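Local atomic coordinates of uncharacterized lipoprotein GfcB (PDB entry 2IN5), a protein that is of uncharacterized function but, as a membrane lipoprotein of the YjbF family and a group 4 capsule protein B homologue, may be involved in capsule polysaccharide production. Residues S7-D10 / T11-S15; T137-A141 / G142-L146. All blocks are in the same frame, centred on the assembly; numbering follows the deposited sequence.

Interaction 1: S7-D10 / T11-S15; sequences SMVD and TFRAS
D10 and R13 meet on the first turns of helix 8-18, the N-terminal helix, in an i to i+3 salt bridge. R13 NH2 lies 2.7 Å from D10 OD1 and meets it nearly along the carboxylate C-O axis. The acceptor sits in the guanidinium plane, although the carboxylate and guanidinium planes are 73° apart, so one nitrogen and one oxygen make the bridge rather than a flat two-pronged pair. The R13 chain leaves the helix extended and bends at chi3 (58°), which brings NH2 round to the acid. NH1 bonds S63 O, while the buried NE has no partner. With R13 replaced by an alanine, D10 OD1 is likely to lose its cationic mate and S63 O this donor.

Backbone bonds are those of a regular alpha helix: F12 N to M8 O (3.0 Å) and A14 N to D10 O (2.9 Å). S7 is the N-cap; its OG accepts from D10 N at 3.2 Å, capping the helix start.

T11 and F12 also reach the second subunit. T11 OG1 bonds Q6 NE2 of its own chain and P33 O of the second subunit, and the F12 ring meets F12 of the second subunit with planes about 45° apart. Within the helix, M8 O lies at the F12 ring edge, in the ring plane, 3.1 Å from CD2, and M8 CB is 4.3 Å from the same carbon.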
loop_
_atom_site.group_PDB
_atom_site.type_symbol
_atom_site.label_atom_id
_atom_site.label_comp_id
_atom_site.label_asym_id
_atom_site.label_seq_id
_atom_site.Cartn_x
_atom_site.Cartn_y
_atom_site.Cartn_z
ATOM N N SER A 7 0.934 -12.977 -1.222
ATOM C CA SER A 7 -0.169 -12.070 -0.891
ATOM C C SER A 7 -1.332 -12.279 -1.846
ATOM O O SER A 7 -1.155 -12.814 -2.943
ATOM C CB SER A 7 0.270 -10.599 -0.966
ATOM O OG SER A 7 0.459 -10.175 -2.307
HETATM N N MSE A 8 -2.518 -11.848 -1.423
HETATM C CA MSE A 8 -3.713 -11.967 -2.244
HETATM C C MSE A 8 -3.603 -11.108 -3.481
HETATM O O MSE A 8 -4.086 -11.466 -4.547
HETATM C CB MSE A 8 -4.960 -11.530 -1.475
HETATM C CG MSE A 8 -5.398 -12.437 -0.349
HETATM SE SE MSE A 8 -7.237 -12.031 0.037
HETATM C CE MSE A 8 -7.600 -13.311 1.412
ATOM N N VAL A 9 -2.989 -9.948 -3.343
ATOM C CA VAL A 9 -2.867 -9.085 -4.497
ATOM C C VAL A 9 -2.037 -9.754 -5.580
ATOM O O VAL A 9 -2.433 -9.769 -6.732
ATOM C CB VAL A 9 -2.266 -7.723 -4.109
ATOM C CG1 VAL A 9 -1.847 -6.952 -5.356
ATOM C CG2 VAL A 9 -3.310 -6.920 -3.342
ATOM N N ASP A 10 -0.898 -10.327 -5.213
ATOM C CA ASP A 10 -0.059 -10.985 -6.202
ATOM C C ASP A 10 -0.740 -12.183 -6.832
ATOM O O ASP A 10 -0.688 -12.363 -8.038
ATOM C CB ASP A 10 1.257 -11.414 -5.572
ATOM C CG ASP A 10 2.121 -10.238 -5.210
ATOM O OD1 ASP A 10 2.352 -9.388 -6.100
ATOM O OD2 ASP A 10 2.574 -10.160 -4.044
ATOM N N THR A 11 -1.378 -12.997 -6.004
ATOM C CA THR A 11 -2.063 -14.184 -6.479
ATOM C C THR A 11 -3.201 -13.889 -7.463
ATOM O O THR A 11 -3.263 -14.479 -8.549
ATOM C CB THR A 11 -2.619 -14.978 -5.304
ATOM O OG1 THR A 11 -1.530 -15.556 -4.584
ATOM C CG2 THR A 11 -3.549 -16.073 -5.784
ATOM N N PHE A 12 -4.100 -12.984 -7.085
ATOM C CA PHE A 12 -5.224 -12.634 -7.937
ATOM C C PHE A 12 -4.820 -11.752 -9.104
ATOM O O PHE A 12 -5.488 -11.737 -10.132
ATOM C CB PHE A 12 -6.322 -11.983 -7.093
ATOM C CG PHE A 12 -7.069 -12.967 -6.237
ATOM C CD1 PHE A 12 -8.223 -13.581 -6.712
ATOM C CD2 PHE A 12 -6.576 -13.339 -4.994
ATOM C CE1 PHE A 12 -8.877 -14.560 -5.963
ATOM C CE2 PHE A 12 -7.220 -14.322 -4.229
ATOM C CZ PHE A 12 -8.373 -14.935 -4.719
ATOM N N ARG A 13 -3.712 -11.036 -8.955
ATOM C CA ARG A 13 -3.223 -10.186 -10.027
ATOM C C ARG A 13 -2.630 -11.086 -11.110
ATOM O O ARG A 13 -2.851 -10.868 -12.298
ATOM C CB ARG A 13 -2.156 -9.223 -9.498
ATOM C CG ARG A 13 -1.552 -8.278 -10.534
ATOM C CD ARG A 13 -0.710 -7.207 -9.845
ATOM N NE ARG A 13 0.356 -7.809 -9.046
ATOM C CZ ARG A 13 1.576 -8.063 -9.501
ATOM N NH1 ARG A 13 1.896 -7.757 -10.751
ATOM N NH2 ARG A 13 2.468 -8.648 -8.714
ATOM N N ALA A 14 -1.882 -12.107 -10.699
ATOM C CA ALA A 14 -1.274 -13.027 -11.659
ATOM C C ALA A 14 -2.369 -13.760 -12.422
ATOM O O ALA A 14 -2.335 -13.853 -13.651
ATOM C CB ALA A 14 -0.379 -14.026 -10.946
ATOM N N SER A 15 -3.343 -14.269 -11.682
ATOM C CA SER A 15 -4.448 -14.983 -12.284
ATOM C C SER A 15 -5.110 -14.130 -13.368
ATOM O O SER A 15 -5.432 -14.624 -14.450
ATOM C CB SER A 15 -5.463 -15.356 -11.208
ATOM O OG SER A 15 -6.563 -16.051 -11.768
#

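Interaction 2: T137-A141 / G142-L146; sequences TLNIA and GRNVL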
loop_
_atom_site.group_PDB
_atom_site.type_symbol
_atom_site.label_atom_id
_atom_site.label_comp_id
_atom_site.label_asym_id
_atom_site.label_seq_id
_atom_site.Cartn_x
_atom_site.Cartn_y
_atom_site.Cartn_z
ATOM N N THR A 137 -17.450 14.208 -24.972
ATOM C CA THR A 137 -17.918 12.880 -24.619
ATOM C C THR A 137 -16.879 11.877 -25.101
ATOM O O THR A 137 -16.453 11.908 -26.261
ATOM C CB THR A 137 -19.278 12.567 -25.287
ATOM O OG1 THR A 137 -20.274 13.465 -24.778
ATOM C CG2 THR A 137 -19.704 11.127 -25.009
ATOM N N LEU A 138 -16.473 10.990 -24.199
ATOM C CA LEU A 138 -15.484 9.965 -24.509
ATOM C C LEU A 138 -16.155 8.613 -24.424
ATOM O O LEU A 138 -17.072 8.419 -23.631
ATOM C CB LEU A 138 -14.339 9.992 -23.489
ATOM C CG LEU A 138 -13.494 11.258 -23.313
ATOM C CD1 LEU A 138 -12.453 11.034 -22.228
ATOM C CD2 LEU A 138 -12.829 11.605 -24.627
ATOM N N ASN A 139 -15.704 7.677 -25.247
ATOM C CA ASN A 139 -16.253 6.337 -25.203
ATOM C C ASN A 139 -15.170 5.480 -24.580
ATOM O O ASN A 139 -14.083 5.335 -25.136
ATOM C CB ASN A 139 -16.588 5.827 -26.601
ATOM C CG ASN A 139 -17.176 4.434 -26.570
ATOM O OD1 ASN A 139 -16.456 3.429 -26.616
ATOM N ND2 ASN A 139 -18.496 4.365 -26.451
ATOM N N ILE A 140 -15.473 4.926 -23.414
ATOM C CA ILE A 140 -14.521 4.123 -22.671
ATOM C C ILE A 140 -15.152 2.807 -22.258
ATOM O O ILE A 140 -16.158 2.791 -21.544
ATOM C CB ILE A 140 -14.073 4.869 -21.394
ATOM C CG1 ILE A 140 -13.390 6.185 -21.772
ATOM C CG2 ILE A 140 -13.179 3.977 -20.558
ATOM C CD1 ILE A 140 -13.260 7.164 -20.624
ATOM N N ALA A 141 -14.546 1.704 -22.688
ATOM C CA ALA A 141 -15.069 0.382 -22.371
ATOM C C ALA A 141 -16.479 0.276 -22.936
ATOM O O ALA A 141 -17.365 -0.321 -22.322
ATOM C CB ALA A 141 -15.084 0.162 -20.862
ATOM N N GLY A 142 -16.673 0.889 -24.102
ATOM C CA GLY A 142 -17.957 0.850 -24.775
ATOM C C GLY A 142 -19.084 1.629 -24.137
ATOM O O GLY A 142 -20.255 1.303 -24.321
ATOM N N ARG A 143 -18.746 2.662 -23.383
ATOM C CA ARG A 143 -19.763 3.474 -22.744
ATOM C C ARG A 143 -19.434 4.937 -22.925
ATOM O O ARG A 143 -18.266 5.322 -23.026
ATOM C CB ARG A 143 -19.850 3.160 -21.257
ATOM C CG ARG A 143 -20.728 1.988 -20.910
ATOM C CD ARG A 143 -20.769 1.824 -19.398
ATOM N NE ARG A 143 -20.946 3.122 -18.744
ATOM C CZ ARG A 143 -22.048 3.860 -18.828
ATOM N NH1 ARG A 143 -22.111 5.029 -18.206
ATOM N NH2 ARG A 143 -23.095 3.418 -19.518
ATOM N N ASN A 144 -20.477 5.752 -22.969
ATOM C CA ASN A 144 -20.303 7.174 -23.129
ATOM C C ASN A 144 -20.215 7.871 -21.787
ATOM O O ASN A 144 -20.896 7.499 -20.830
ATOM C CB ASN A 144 -21.459 7.770 -23.920
ATOM C CG ASN A 144 -21.326 7.528 -25.391
ATOM O OD1 ASN A 144 -20.224 7.315 -25.894
ATOM N ND2 ASN A 144 -22.444 7.578 -26.102
ATOM N N VAL A 145 -19.357 8.881 -21.725
ATOM C CA VAL A 145 -19.189 9.664 -20.511
ATOM C C VAL A 145 -18.960 11.140 -20.860
ATOM O O VAL A 145 -18.073 11.477 -21.651
ATOM C CB VAL A 145 -18.023 9.106 -19.629
ATOM C CG1 VAL A 145 -16.728 9.072 -20.409
ATOM C CG2 VAL A 145 -17.874 9.943 -18.370
ATOM N N LEU A 146 -19.806 12.000 -20.294
ATOM C CA LEU A 146 -19.715 13.443 -20.505
ATOM C C LEU A 146 -18.650 13.957 -19.573
ATOM O O LEU A 146 -18.721 13.733 -18.368
ATOM C CB LEU A 146 -21.035 14.138 -20.174
ATOM C CG LEU A 146 -22.164 13.964 -21.180
ATOM C CD1 LEU A 146 -23.390 14.747 -20.719
ATOM C CD2 LEU A 146 -21.702 14.467 -22.530
#
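V145 packs against L138 and I140 on one face of the beta hairpin of strands 120-140 and 143-156, which turns at A141-G142. The left-handed helical conformation of both A141 and G142, phi and psi positive in each, is consistent with a type I' turn. Chi1 of V145 (57°) sets CG1 between its own backbone N and carbonyl carbon, and from there this methyl approaches L138 CB at 4.0 Å. The same methyl meets I140 CD1, also at 4.0 Å, with the V145 and I140 side chains crossing at a slant. R177 of strand 176-182 touches both I140 and V145, while W168 packs on L138.

The other face carries T137, N139, N144 and L146, and is polar at its middle. N139 and N144 are a non-hydrogen-bonded backbone pair; their side-chain amides stand almost perpendicular, 82° apart, and are joined by a weak bond from N139 ND2 to N144 OD1 at 3.5 Å. T137 turns its methyl, CG2, across the N144 side chain, 3.9 Å from CB.

Backbone bonds fix this register: L138 and V145 form a hydrogen-bonded pair, with each N 3.0 Å from the other's O. Nearer the turn, I140 N reaches R143 O at 2.8 Å.

In the fold
The two contacts are separate local elements in series along the chain: their centres lie 29 Å apart, and their nearest atoms about 19 Å, so neither touches the other. Both sit toward the periphery, interaction 1 about 22 Å and interaction 2 about 18 Å from the chain centre, measured centre to centre. Their surroundings differ. Interaction 1 belongs to the dimer interface, since six of its residues come within reach of the second subunit, whereas no other chain of the assembly touches interaction 2. The hairpin instead meets helix 26-31 of its own chain, with A141 on I29 and R143 on Q30.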